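Local atomic coordinates of isatin hydrolase (Ralstonia solanacearum, PDB entry 5NMP), a protein that probably hydrolyses isatin, opening its five-membered ring to give isatinate with the help of a bound manganese ion. Residues D82-W87 and D99-E104; A172-P177 and V196-T201; W184-R189 and H220-Y225; G204-Y207 and Y213-H216; W209-A212 and T217-H220. All coordinates share one frame; numbering follows the deposited sequence.

Interaction 1: D82-W87 and D99-E104; sequences DAPAHW and DTIAPE. With MN (manganese (II) ion), chain K.
Ile101 is the residue of 99-104 that meets Ala83 and Pro84, and the chain before it is tied down by polar bonds. Asp99 leads, its OD1 bonded to Ser97 OG and its OD2 to Gly252 N, and Thr100 follows with its hydroxyl on the same serine. Ile101 then turns inward. Its CG1 lies beside the backbone N (chi1 -66°) and the chain runs on extended (chi2 171°), a long thin branch that carries the terminal methyl across the gap. That methyl, CD1, rests 3.9 Å from Ala83 CB and 4.1 Å from Pro84 CD, the end of the isoleucine chain touching the CD corner of the proline. Small alanine leaves room for the methyl, and proline adds a stiff apolar surface while starting the short 3-10 turn 84-86, closed by His86 N to Ala83 O at 3.0 Å. Tyr225 of strand 225-228 packs against both Pro84 and Ile101. Beyond Ile101 the chain leads outward through Ala102 to Pro103, which packs on Val25 of the second subunit. The greasy contact stands next door to the metal site: Asp82 takes no part in this packing; its OD1 binds manganese at 2.2 Å, with His76 and His80 as further ligands. Three carbon atoms thus meet with no polar partner among them, and the contact is dispersive and without direction, while the metal chemistry stays on Asp82, one residue before Ala83.

Interaction 2: A172-P177 and V196-T201; sequences AHTPGP and VETINT
Thr174 and Thr198 face each other across this buried contact through carbon, not oxygen. In van der Waals terms, the methyl CG2 of Thr198 lies 4.2 Å from Thr174 CB and 4.4 Å from Pro175 CD; farther along, Pro177 CD rests 3.5 Å from the carbonyl oxygen Thr201 O. The polar bridge is a water that donates to both segments, 3.0 Å from Pro175 O and 3.0 Å from Thr201 O, so two carbonyls that could not bond each other are joined. An internal bond braces 196-201: Thr198 OG1 donates to Asn200 O at 2.7 Å. With chi1 at 50°, OG1 stands between the backbone N and carbonyl carbon, which turns the hydroxyl to its own chain and leaves the methyl for Thr174. Threonine suits the place by serving both needs with one branch each. Trp154 packs on both threonines. Around this contact, 196-201 carries the chain from the end of strand 193-195 toward helix 214-221, where Thr201, its side chain about 7 Å from the manganese, touches Cys215 and His216, while strand 176-177 on the other segment pairs in parallel with strand 126-127.

Interaction 3: W184-R189 and H220-Y225; sequences WLIGER and HGANRY
The ends of helices 179-187 and 214-221 come together with Ile186 CA 7.8 Å from Ala222 CA, and there segment 220-225 turns out of its helix in a Schellman motif. Asn223, at positive phi (61°), is the C-prime residue; Asn223 N bonds His220 O at 3.1 Å, and Arg224 N reaches back to Met219 O. Asparagine tolerates this left-handed conformation better than most residues. Across the gap Ile186 does the touching with one methyl. Its CG2 meets Ala222 CB at 4.0 Å and lies over a face of the Arg224 guanidinium, 3.8 Å from NH2 and set toward the rim of the group. The two side chains cross obliquely. Bends at chi2 and chi3 fold the arginine back over its own turn. There NH1 donates to Ala222 O at 2.7 Å, the acceptor near the guanidinium plane, and NE bonds Val191 O, so the flat group has bonds from two sides to fix its rotation while its face receives the methyl. Behind this, His220 ND1 gives a nearly straight bond (165°) to Arg224 O, in the plane of the imidazole although above the carbonyl plane. The neighbouring Ile186 O stands 3.6 Å from Arg224 NH2, too long to count as a bond. A methyl on the face and oxygens around the rim divide the arginine's surface by polarity; its positive charge, set among carbonyls just beyond the ends of two helices, is probably eased by them.

Interaction 4: G204-Y207 and Y213-H216; sequences GQSY and YPCH
The start of helix 214-221 is where this contact lies, with Tyr213 at the N-cap position and Ser206, from the preceding loop, against it. Tyr213 N donates to Ser206 O at 3.1 Å in a fairly straight bond (163°), although it comes from above the carbonyl plane. That bond closes the loop between the two residues. Pro214 follows as the first helical residue, a place that suits proline because the N-H it lacks is not needed there; its CD packs 3.9 Å from Ser206 CB. The tyrosine ring lies against the loop. Tyr207 CA lies over one face, toward the rim, and Tyr207 CB approaches the phenol end, 3.9 Å from Tyr213 CZ. Ser206 OG comes to the edge instead, near the ring plane, nearest CD1 at 3.1 Å. Chi1 of Ser206 (69°) places this oxygen between the backbone N and the carbonyl carbon, where it turns back into the loop and bonds Ala203 O. Serine is small enough to sit between that carbonyl and the ring. Nearby, Asp202 accepts bonds from both Cys215 N and His216 ND1, while His216 NE2 bonds a bound succinate, probably from the crystallisation liquor. The chemistry is thus divided: carbon packs on the ring without direction, and the single backbone bond from Tyr213 N to Ser206 O supplies the directional part of the hold.

Interaction 5: W209-A212 and T217-H220; sequences WPLA and TLMH
Leu211 lays its methyl CD2 against Thr217, 3.9 Å from Thr217 CB and 4.0 Å from Thr217 CG2. The same methyl reaches Leu218 more loosely, 4.5 Å from Leu218 CG. With chi1 at -166°, Leu211 CG is anti to the backbone N, a position that carries CD2 to the helix and to two consecutive residues of it. Leucine suits this, since its branch is long enough for a single methyl, CD2, to meet both Thr217 and Leu218. Ala212 turns its own side chain away and contributes its backbone, Ala212 O lying 3.2 Å from Thr217 OG1 without a hydrogen bond between them. The hydroxyl is spoken for elsewhere, bonded to Tyr213 O one helical turn back. Its torsion explains this, since chi1 of -57° sets OG1 beside the backbone N, within reach of that carbonyl, and leaves CG2 for Leu211. Here the surface loop 209-212, which enters helix 214-221, doubles back along the first turns of the helix it leads into. Threonine in this position can tie its oxygen to the helix while offering its methyl to the loop. Farther out, helix 179-187 receives the apolar side of the pair: Leu211 packs on Gln179, and Leu218 on Val182 and Glu183. On another part of its surface Thr217 meets Trp87, and the carbonyl of Thr217 takes a bond from Thr89 OG1.

Interactions 1, 2 and 4 are buried, whereas interactions 3 and 5 lie nearer the surface. Helix 214-221 is common to the last three: interaction 4 holds its start, interaction 5 its middle and interaction 3 its end, the latter two sharing His220. Chemistry varies with place. The contact of interaction 1 is apolar, beside a metal ligand in the same segment; interaction 2 joins its segments by water; interaction 4 has a direct backbone bond; interaction 3 puts a charged group under a methyl. Trp87 of interaction 1 reaches Tyr213, His216, Thr217 and His220, and Pro84 and Ile101 pack on Tyr225, tying the manganese side to that helix and the strand after it.

Interaction 1: D82-W87 and D99-E104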
# COMPACT_ATOMS: atom_id res chain seq x y z
N ASP A 82 12.24 -1.99 0.08
CA ASP A 82 13.39 -2.25 0.96
C ASP A 82 13.63 -1.07 1.90
O ASP A 82 13.95 0.03 1.45
CB ASP A 82 14.66 -2.53 0.15
CG ASP A 82 14.61 -3.88 -0.57
OD1 ASP A 82 14.12 -4.87 0.01
OD2 ASP A 82 15.08 -3.94 -1.73
N ALA A 83 13.49 -1.31 3.20
CA ALA A 83 13.79 -0.29 4.21
C ALA A 83 15.27 -0.36 4.61
O ALA A 83 15.89 -1.41 4.48
CB ALA A 83 12.89 -0.46 5.43
N PRO A 84 15.84 0.76 5.08
CA PRO A 84 17.27 0.78 5.43
C PRO A 84 17.69 -0.26 6.47
O PRO A 84 18.84 -0.70 6.47
CB PRO A 84 17.48 2.20 5.97
CG PRO A 84 16.43 3.00 5.30
CD PRO A 84 15.23 2.10 5.20
N ALA A 85 16.77 -0.66 7.34
CA ALA A 85 17.08 -1.63 8.38
C ALA A 85 17.39 -3.01 7.80
O ALA A 85 17.96 -3.86 8.47
CB ALA A 85 15.92 -1.73 9.36
N HIS A 86 17.00 -3.21 6.54
CA HIS A 86 17.20 -4.48 5.86
C HIS A 86 18.68 -4.84 5.75
O HIS A 86 19.04 -6.02 5.72
CB HIS A 86 16.57 -4.42 4.47
CG HIS A 86 16.80 -5.65 3.64
ND1 HIS A 86 16.62 -6.93 4.13
CD2 HIS A 86 17.17 -5.80 2.34
CE1 HIS A 86 16.88 -7.80 3.18
NE2 HIS A 86 17.22 -7.15 2.09
N TRP A 87 19.54 -3.83 5.72
CA TRP A 87 20.98 -4.05 5.58
C TRP A 87 21.75 -3.57 6.81
O TRP A 87 21.33 -2.64 7.50
CB TRP A 87 21.51 -3.35 4.33
CG TRP A 87 22.67 -4.07 3.72
CD1 TRP A 87 23.99 -3.76 3.84
CD2 TRP A 87 22.61 -5.23 2.89
NE1 TRP A 87 24.75 -4.65 3.14
CE2 TRP A 87 23.93 -5.57 2.55
CE3 TRP A 87 21.56 -6.03 2.41
CZ2 TRP A 87 24.23 -6.66 1.74
CZ3 TRP A 87 21.86 -7.11 1.60
CH2 TRP A 87 23.19 -7.42 1.28
N ASP A 99 7.61 0.65 9.70
CA ASP A 99 6.64 1.19 10.65
C ASP A 99 7.11 2.51 11.26
O ASP A 99 6.33 3.20 11.92
CB ASP A 99 6.36 0.17 11.75
CG ASP A 99 7.60 -0.20 12.54
OD1 ASP A 99 8.69 -0.26 11.93
OD2 ASP A 99 7.49 -0.44 13.76
N THR A 100 8.38 2.87 11.05
CA THR A 100 8.93 4.08 11.66
C THR A 100 9.45 5.11 10.66
O THR A 100 9.72 6.25 11.03
CB THR A 100 10.07 3.75 12.65
OG1 THR A 100 11.16 3.14 11.94
CG2 THR A 100 9.58 2.80 13.74
N ILE A 101 9.60 4.71 9.39
CA ILE A 101 9.98 5.66 8.35
C ILE A 101 8.95 6.78 8.25
O ILE A 101 7.75 6.51 8.26
CB ILE A 101 10.11 4.98 6.96
CG1 ILE A 101 11.26 3.98 6.95
CG2 ILE A 101 10.33 6.01 5.86
CD1 ILE A 101 11.29 3.14 5.69
N ALA A 102 9.42 8.02 8.19
CA ALA A 102 8.53 9.17 8.04
C ALA A 102 7.63 9.02 6.82
O ALA A 102 8.12 8.85 5.70
CB ALA A 102 9.33 10.46 7.95
N PRO A 103 6.30 9.08 7.03
CA PRO A 103 5.26 8.89 6.01
C PRO A 103 5.46 9.74 4.76
O PRO A 103 5.00 9.35 3.68
CB PRO A 103 3.98 9.30 6.75
CG PRO A 103 4.27 9.00 8.17
CD PRO A 103 5.72 9.33 8.36
N GLU A 104 6.14 10.87 4.90
CA GLU A 104 6.43 11.76 3.78
C GLU A 104 7.23 11.06 2.68
O GLU A 104 7.14 11.43 1.51
CB GLU A 104 7.19 13.00 4.26
CG GLU A 104 6.37 13.96 5.11
CD GLU A 104 6.17 13.49 6.55
OE1 GLU A 104 6.99 12.68 7.02
OE2 GLU A 104 5.20 13.94 7.19
MN MN K . 14.13 -6.83 -0.89

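Interaction 2: A172-P177 and V196-T201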
# COMPACT_ATOMS: atom_id res chain seq x y z
N ALA A 172 23.30 -15.67 -9.72
CA ALA A 172 22.31 -15.06 -10.60
C ALA A 172 22.95 -14.08 -11.58
O ALA A 172 23.85 -13.33 -11.21
CB ALA A 172 21.24 -14.36 -9.79
N HIS A 173 22.48 -14.10 -12.82
CA HIS A 173 22.98 -13.19 -13.84
C HIS A 173 21.92 -12.17 -14.24
O HIS A 173 21.14 -12.39 -15.16
CB HIS A 173 23.47 -13.97 -15.06
CG HIS A 173 24.73 -14.74 -14.81
ND1 HIS A 173 25.98 -14.26 -15.17
CD2 HIS A 173 24.95 -15.93 -14.21
CE1 HIS A 173 26.90 -15.13 -14.82
NE2 HIS A 173 26.31 -16.16 -14.24
N THR A 174 21.90 -11.05 -13.52
CA THR A 174 20.92 -9.99 -13.75
C THR A 174 21.63 -8.64 -13.82
O THR A 174 22.70 -8.47 -13.24
CB THR A 174 19.85 -9.98 -12.64
OG1 THR A 174 20.48 -9.83 -11.37
CG2 THR A 174 19.05 -11.27 -12.65
N PRO A 175 21.04 -7.67 -14.54
CA PRO A 175 21.68 -6.36 -14.68
C PRO A 175 21.63 -5.53 -13.39
O PRO A 175 20.88 -5.86 -12.48
CB PRO A 175 20.87 -5.69 -15.80
CG PRO A 175 19.54 -6.34 -15.74
CD PRO A 175 19.81 -7.76 -15.34
N GLY A 176 22.43 -4.46 -13.33
CA GLY A 176 22.50 -3.63 -12.15
C GLY A 176 23.53 -2.52 -12.26
O GLY A 176 24.27 -2.45 -13.24
N PRO A 177 23.58 -1.63 -11.25
CA PRO A 177 24.50 -0.49 -11.28
C PRO A 177 25.90 -0.83 -10.78
O PRO A 177 26.06 -1.72 -9.94
CB PRO A 177 23.83 0.51 -10.34
CG PRO A 177 23.14 -0.36 -9.33
CD PRO A 177 22.70 -1.60 -10.08
N VAL A 196 13.84 -1.37 -9.37
CA VAL A 196 14.18 -2.30 -10.44
C VAL A 196 13.01 -3.23 -10.81
O VAL A 196 11.99 -3.27 -10.13
CB VAL A 196 15.40 -3.17 -10.06
CG1 VAL A 196 16.62 -2.29 -9.84
CG2 VAL A 196 15.09 -3.98 -8.81
N GLU A 197 13.17 -3.98 -11.90
CA GLU A 197 12.19 -4.97 -12.31
C GLU A 197 12.62 -6.38 -11.89
O GLU A 197 11.85 -7.33 -11.99
CB GLU A 197 11.97 -4.94 -13.82
CG GLU A 197 11.61 -3.58 -14.38
CD GLU A 197 11.27 -3.63 -15.86
OE1 GLU A 197 11.59 -2.66 -16.58
OE2 GLU A 197 10.67 -4.63 -16.31
N THR A 198 13.85 -6.49 -11.43
CA THR A 198 14.40 -7.78 -11.01
C THR A 198 14.12 -8.05 -9.54
O THR A 198 13.54 -7.22 -8.84
CB THR A 198 15.93 -7.84 -11.25
OG1 THR A 198 16.55 -6.67 -10.71
CG2 THR A 198 16.23 -7.92 -12.73
N ILE A 199 14.54 -9.23 -9.08
CA ILE A 199 14.36 -9.63 -7.69
C ILE A 199 15.49 -9.07 -6.82
O ILE A 199 15.56 -9.33 -5.62
CB ILE A 199 14.31 -11.18 -7.56
CG1 ILE A 199 13.68 -11.62 -6.24
CG2 ILE A 199 15.70 -11.77 -7.71
CD1 ILE A 199 12.27 -11.13 -6.03
N ASN A 200 16.38 -8.29 -7.43
CA ASN A 200 17.50 -7.70 -6.71
C ASN A 200 17.84 -6.32 -7.28
O ASN A 200 17.91 -6.15 -8.49
CB ASN A 200 18.72 -8.62 -6.77
CG ASN A 200 19.81 -8.25 -5.77
OD1 ASN A 200 19.82 -7.15 -5.22
ND2 ASN A 200 20.74 -9.17 -5.55
N THR A 201 18.05 -5.33 -6.41
CA THR A 201 18.42 -3.99 -6.88
C THR A 201 19.85 -4.00 -7.39
O THR A 201 20.23 -3.18 -8.22
CB THR A 201 18.29 -2.91 -5.79
OG1 THR A 201 19.08 -3.29 -4.65
CG2 THR A 201 16.84 -2.73 -5.38
O HOH W 1 19.29 -3.78 -11.04

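Interaction 3: W184-R189 and H220-Y225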
# COMPACT_ATOMS: atom_id res chain seq x y z
N TRP A 184 27.57 7.94 -7.28
CA TRP A 184 27.21 9.16 -8.00
C TRP A 184 25.76 9.56 -7.74
O TRP A 184 25.46 10.72 -7.46
CB TRP A 184 27.46 8.98 -9.50
CG TRP A 184 27.26 10.22 -10.32
CD1 TRP A 184 28.14 11.24 -10.48
CD2 TRP A 184 26.12 10.55 -11.12
NE1 TRP A 184 27.62 12.20 -11.31
CE2 TRP A 184 26.38 11.80 -11.72
CE3 TRP A 184 24.90 9.91 -11.38
CZ2 TRP A 184 25.46 12.42 -12.57
CZ3 TRP A 184 23.99 10.54 -12.22
CH2 TRP A 184 24.28 11.78 -12.80
N LEU A 185 24.86 8.58 -7.83
CA LEU A 185 23.44 8.82 -7.59
C LEU A 185 23.17 9.36 -6.18
O LEU A 185 22.33 10.24 -5.99
CB LEU A 185 22.63 7.54 -7.80
CG LEU A 185 22.40 7.13 -9.26
CD1 LEU A 185 21.55 5.87 -9.32
CD2 LEU A 185 21.74 8.25 -10.04
N ILE A 186 23.90 8.83 -5.20
CA ILE A 186 23.72 9.27 -3.82
C ILE A 186 24.40 10.60 -3.55
O ILE A 186 23.78 11.54 -3.07
CB ILE A 186 24.25 8.22 -2.83
CG1 ILE A 186 23.45 6.92 -2.95
CG2 ILE A 186 24.19 8.75 -1.41
CD1 ILE A 186 24.01 5.78 -2.11
N GLY A 187 25.69 10.68 -3.89
CA GLY A 187 26.51 11.83 -3.55
C GLY A 187 26.37 13.05 -4.44
O GLY A 187 26.47 14.18 -3.96
N GLU A 188 26.14 12.85 -5.73
CA GLU A 188 26.08 13.97 -6.66
C GLU A 188 24.65 14.35 -7.06
O GLU A 188 24.43 15.43 -7.61
CB GLU A 188 26.89 13.66 -7.92
CG GLU A 188 28.39 13.61 -7.68
CD GLU A 188 28.95 14.95 -7.24
OE1 GLU A 188 28.69 15.96 -7.93
OE2 GLU A 188 29.64 14.99 -6.20
N ARG A 189 23.68 13.48 -6.77
CA ARG A 189 22.31 13.73 -7.20
C ARG A 189 21.29 13.61 -6.07
O ARG A 189 20.14 14.05 -6.22
CB ARG A 189 21.94 12.77 -8.33
CG ARG A 189 22.65 13.08 -9.64
CD ARG A 189 22.32 14.49 -10.11
NE ARG A 189 22.95 14.80 -11.39
CZ ARG A 189 24.09 15.46 -11.52
NH1 ARG A 189 24.75 15.88 -10.45
NH2 ARG A 189 24.58 15.70 -12.73
N HIS A 220 21.10 1.87 1.53
CA HIS A 220 20.60 1.68 2.88
C HIS A 220 21.56 2.30 3.89
O HIS A 220 21.14 2.78 4.95
CB HIS A 220 20.38 0.20 3.18
CG HIS A 220 19.38 -0.45 2.27
ND1 HIS A 220 18.30 0.22 1.75
CD2 HIS A 220 19.31 -1.71 1.78
CE1 HIS A 220 17.60 -0.59 0.99
NE2 HIS A 220 18.19 -1.78 0.99
N GLY A 221 22.84 2.31 3.54
CA GLY A 221 23.86 2.92 4.38
C GLY A 221 23.74 4.43 4.42
O GLY A 221 24.28 5.08 5.32
N ALA A 222 23.03 4.99 3.45
CA ALA A 222 22.80 6.42 3.39
C ALA A 222 21.33 6.73 3.66
O ALA A 222 20.81 7.76 3.24
CB ALA A 222 23.22 6.99 2.05
N ASN A 223 20.67 5.80 4.35
CA ASN A 223 19.27 5.97 4.76
C ASN A 223 18.31 6.14 3.57
O ASN A 223 17.33 6.87 3.66
CB ASN A 223 19.15 7.16 5.72
CG ASN A 223 17.96 7.05 6.65
OD1 ASN A 223 17.32 6.00 6.75
ND2 ASN A 223 17.64 8.15 7.34
N ARG A 224 18.60 5.44 2.47
CA ARG A 224 17.74 5.46 1.28
C ARG A 224 16.96 4.16 1.14
O ARG A 224 17.12 3.24 1.95
CB ARG A 224 18.56 5.69 0.01
CG ARG A 224 19.53 6.84 0.05
CD ARG A 224 18.82 8.16 0.16
NE ARG A 224 19.55 9.23 -0.51
CZ ARG A 224 20.55 9.92 0.05
NH1 ARG A 224 20.93 9.65 1.28
NH2 ARG A 224 21.16 10.87 -0.64
N TYR A 225 16.13 4.07 0.10
CA TYR A 225 15.19 2.95 -0.04
C TYR A 225 15.31 2.23 -1.38
O TYR A 225 15.96 2.72 -2.31
CB TYR A 225 13.76 3.46 0.15
CG TYR A 225 13.62 4.46 1.28
CD1 TYR A 225 13.66 4.06 2.60
CD2 TYR A 225 13.45 5.81 1.01
CE1 TYR A 225 13.53 4.97 3.63
CE2 TYR A 225 13.33 6.74 2.03
CZ TYR A 225 13.37 6.31 3.34
OH TYR A 225 13.25 7.22 4.36

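Interaction 4: G204-Y207 and Y213-H216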
# COMPACT_ATOMS: atom_id res chain seq x y z
N GLY A 204 23.37 -9.30 -10.12
CA GLY A 204 23.52 -10.61 -9.51
C GLY A 204 24.96 -11.00 -9.22
O GLY A 204 25.24 -11.62 -8.20
N GLN A 205 25.86 -10.60 -10.10
CA GLN A 205 27.26 -10.99 -9.99
C GLN A 205 28.07 -10.07 -9.08
O GLN A 205 29.26 -10.27 -8.88
CB GLN A 205 27.91 -11.04 -11.38
CG GLN A 205 27.40 -12.17 -12.24
CD GLN A 205 27.72 -13.54 -11.67
OE1 GLN A 205 28.87 -13.98 -11.70
NE2 GLN A 205 26.72 -14.21 -11.13
N SER A 206 27.40 -9.07 -8.50
CA SER A 206 28.09 -8.10 -7.66
C SER A 206 28.37 -8.64 -6.26
O SER A 206 28.90 -7.93 -5.40
CB SER A 206 27.27 -6.81 -7.55
OG SER A 206 26.09 -7.03 -6.80
N TYR A 207 28.03 -9.91 -6.03
CA TYR A 207 28.32 -10.56 -4.76
C TYR A 207 29.83 -10.77 -4.62
O TYR A 207 30.33 -11.00 -3.52
CB TYR A 207 27.59 -11.90 -4.66
CG TYR A 207 28.19 -12.97 -5.54
CD1 TYR A 207 29.09 -13.90 -5.03
CD2 TYR A 207 27.88 -13.04 -6.89
CE1 TYR A 207 29.65 -14.87 -5.84
CE2 TYR A 207 28.43 -14.01 -7.71
CZ TYR A 207 29.31 -14.92 -7.18
OH TYR A 207 29.86 -15.89 -8.00
N TYR A 213 27.45 -6.20 -3.34
CA TYR A 213 26.13 -5.59 -3.39
C TYR A 213 26.16 -4.11 -3.04
O TYR A 213 25.59 -3.70 -2.03
CB TYR A 213 25.17 -6.32 -2.45
CG TYR A 213 24.82 -7.72 -2.90
CD1 TYR A 213 24.71 -8.03 -4.24
CD2 TYR A 213 24.62 -8.73 -1.97
CE1 TYR A 213 24.39 -9.31 -4.66
CE2 TYR A 213 24.30 -10.02 -2.38
CZ TYR A 213 24.19 -10.30 -3.72
OH TYR A 213 23.87 -11.58 -4.13
N PRO A 214 26.82 -3.30 -3.89
CA PRO A 214 27.03 -1.88 -3.57
C PRO A 214 25.73 -1.08 -3.41
O PRO A 214 25.70 -0.15 -2.60
CB PRO A 214 27.82 -1.37 -4.78
CG PRO A 214 27.52 -2.34 -5.88
CD PRO A 214 27.37 -3.66 -5.20
N CYS A 215 24.69 -1.44 -4.14
CA CYS A 215 23.44 -0.69 -4.08
C CYS A 215 22.78 -0.87 -2.71
O CYS A 215 22.43 0.10 -2.06
CB CYS A 215 22.48 -1.11 -5.19
SG CYS A 215 21.07 0.00 -5.41
N HIS A 216 22.63 -2.12 -2.28
CA HIS A 216 22.12 -2.40 -0.94
C HIS A 216 22.97 -1.74 0.14
O HIS A 216 22.45 -1.08 1.04
CB HIS A 216 22.06 -3.91 -0.69
CG HIS A 216 20.81 -4.56 -1.19
ND1 HIS A 216 20.69 -5.06 -2.47
CD2 HIS A 216 19.62 -4.78 -0.59
CE1 HIS A 216 19.48 -5.56 -2.63
NE2 HIS A 216 18.81 -5.41 -1.50

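Interaction 5: W209-A212 and T217-H220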
# COMPACT_ATOMS: atom_id res chain seq x y z
N TRP A 209 32.19 -8.61 -6.13
CA TRP A 209 32.93 -7.36 -6.25
C TRP A 209 33.61 -7.03 -4.92
O TRP A 209 33.19 -7.56 -3.89
CB TRP A 209 31.99 -6.22 -6.67
CG TRP A 209 31.33 -6.42 -7.99
CD1 TRP A 209 31.54 -7.44 -8.87
CD2 TRP A 209 30.36 -5.56 -8.60
NE1 TRP A 209 30.75 -7.28 -9.98
CE2 TRP A 209 30.01 -6.13 -9.84
CE3 TRP A 209 29.73 -4.37 -8.21
CZ2 TRP A 209 29.07 -5.55 -10.70
CZ3 TRP A 209 28.81 -3.79 -9.06
CH2 TRP A 209 28.48 -4.39 -10.29
N PRO A 210 34.66 -6.19 -4.94
CA PRO A 210 35.36 -5.81 -3.71
C PRO A 210 34.42 -5.30 -2.62
O PRO A 210 34.57 -5.66 -1.45
CB PRO A 210 36.32 -4.69 -4.17
CG PRO A 210 35.87 -4.33 -5.56
CD PRO A 210 35.28 -5.57 -6.12
N LEU A 211 33.44 -4.50 -3.02
CA LEU A 211 32.36 -4.13 -2.11
C LEU A 211 31.08 -4.80 -2.60
O LEU A 211 30.43 -4.32 -3.53
CB LEU A 211 32.20 -2.61 -2.04
CG LEU A 211 31.34 -2.07 -0.89
CD1 LEU A 211 31.99 -0.83 -0.29
CD2 LEU A 211 29.94 -1.76 -1.37
N ALA A 212 30.74 -5.92 -1.98
CA ALA A 212 29.63 -6.76 -2.41
C ALA A 212 28.28 -6.06 -2.30
O ALA A 212 27.99 -5.41 -1.28
CB ALA A 212 29.60 -8.05 -1.62
N THR A 217 24.29 -1.93 0.05
CA THR A 217 25.21 -1.44 1.07
C THR A 217 25.19 0.08 1.20
O THR A 217 25.10 0.61 2.31
CB THR A 217 26.66 -1.87 0.78
OG1 THR A 217 26.73 -3.30 0.70
CG2 THR A 217 27.59 -1.40 1.88
N LEU A 218 25.27 0.78 0.08
CA LEU A 218 25.44 2.23 0.10
C LEU A 218 24.12 2.99 0.21
O LEU A 218 24.05 4.01 0.89
CB LEU A 218 26.22 2.69 -1.13
CG LEU A 218 27.64 2.10 -1.27
CD1 LEU A 218 28.33 2.61 -2.54
CD2 LEU A 218 28.50 2.39 -0.04
N MET A 219 23.07 2.50 -0.46
CA MET A 219 21.78 3.18 -0.40
C MET A 219 21.18 3.08 0.99
O MET A 219 20.80 4.09 1.58
CB MET A 219 20.80 2.61 -1.43
CG MET A 219 21.22 2.84 -2.88
SD MET A 219 20.87 4.51 -3.47
CE MET A 219 19.11 4.51 -3.32
N HIS A 220 21.10 1.87 1.53
CA HIS A 220 20.60 1.68 2.88
C HIS A 220 21.56 2.30 3.89
O HIS A 220 21.14 2.78 4.95
CB HIS A 220 20.38 0.20 3.18
CG HIS A 220 19.38 -0.45 2.27
ND1 HIS A 220 18.30 0.22 1.75
CD2 HIS A 220 19.31 -1.71 1.78
CE1 HIS A 220 17.60 -0.59 0.99
NE2 HIS A 220 18.19 -1.78 0.99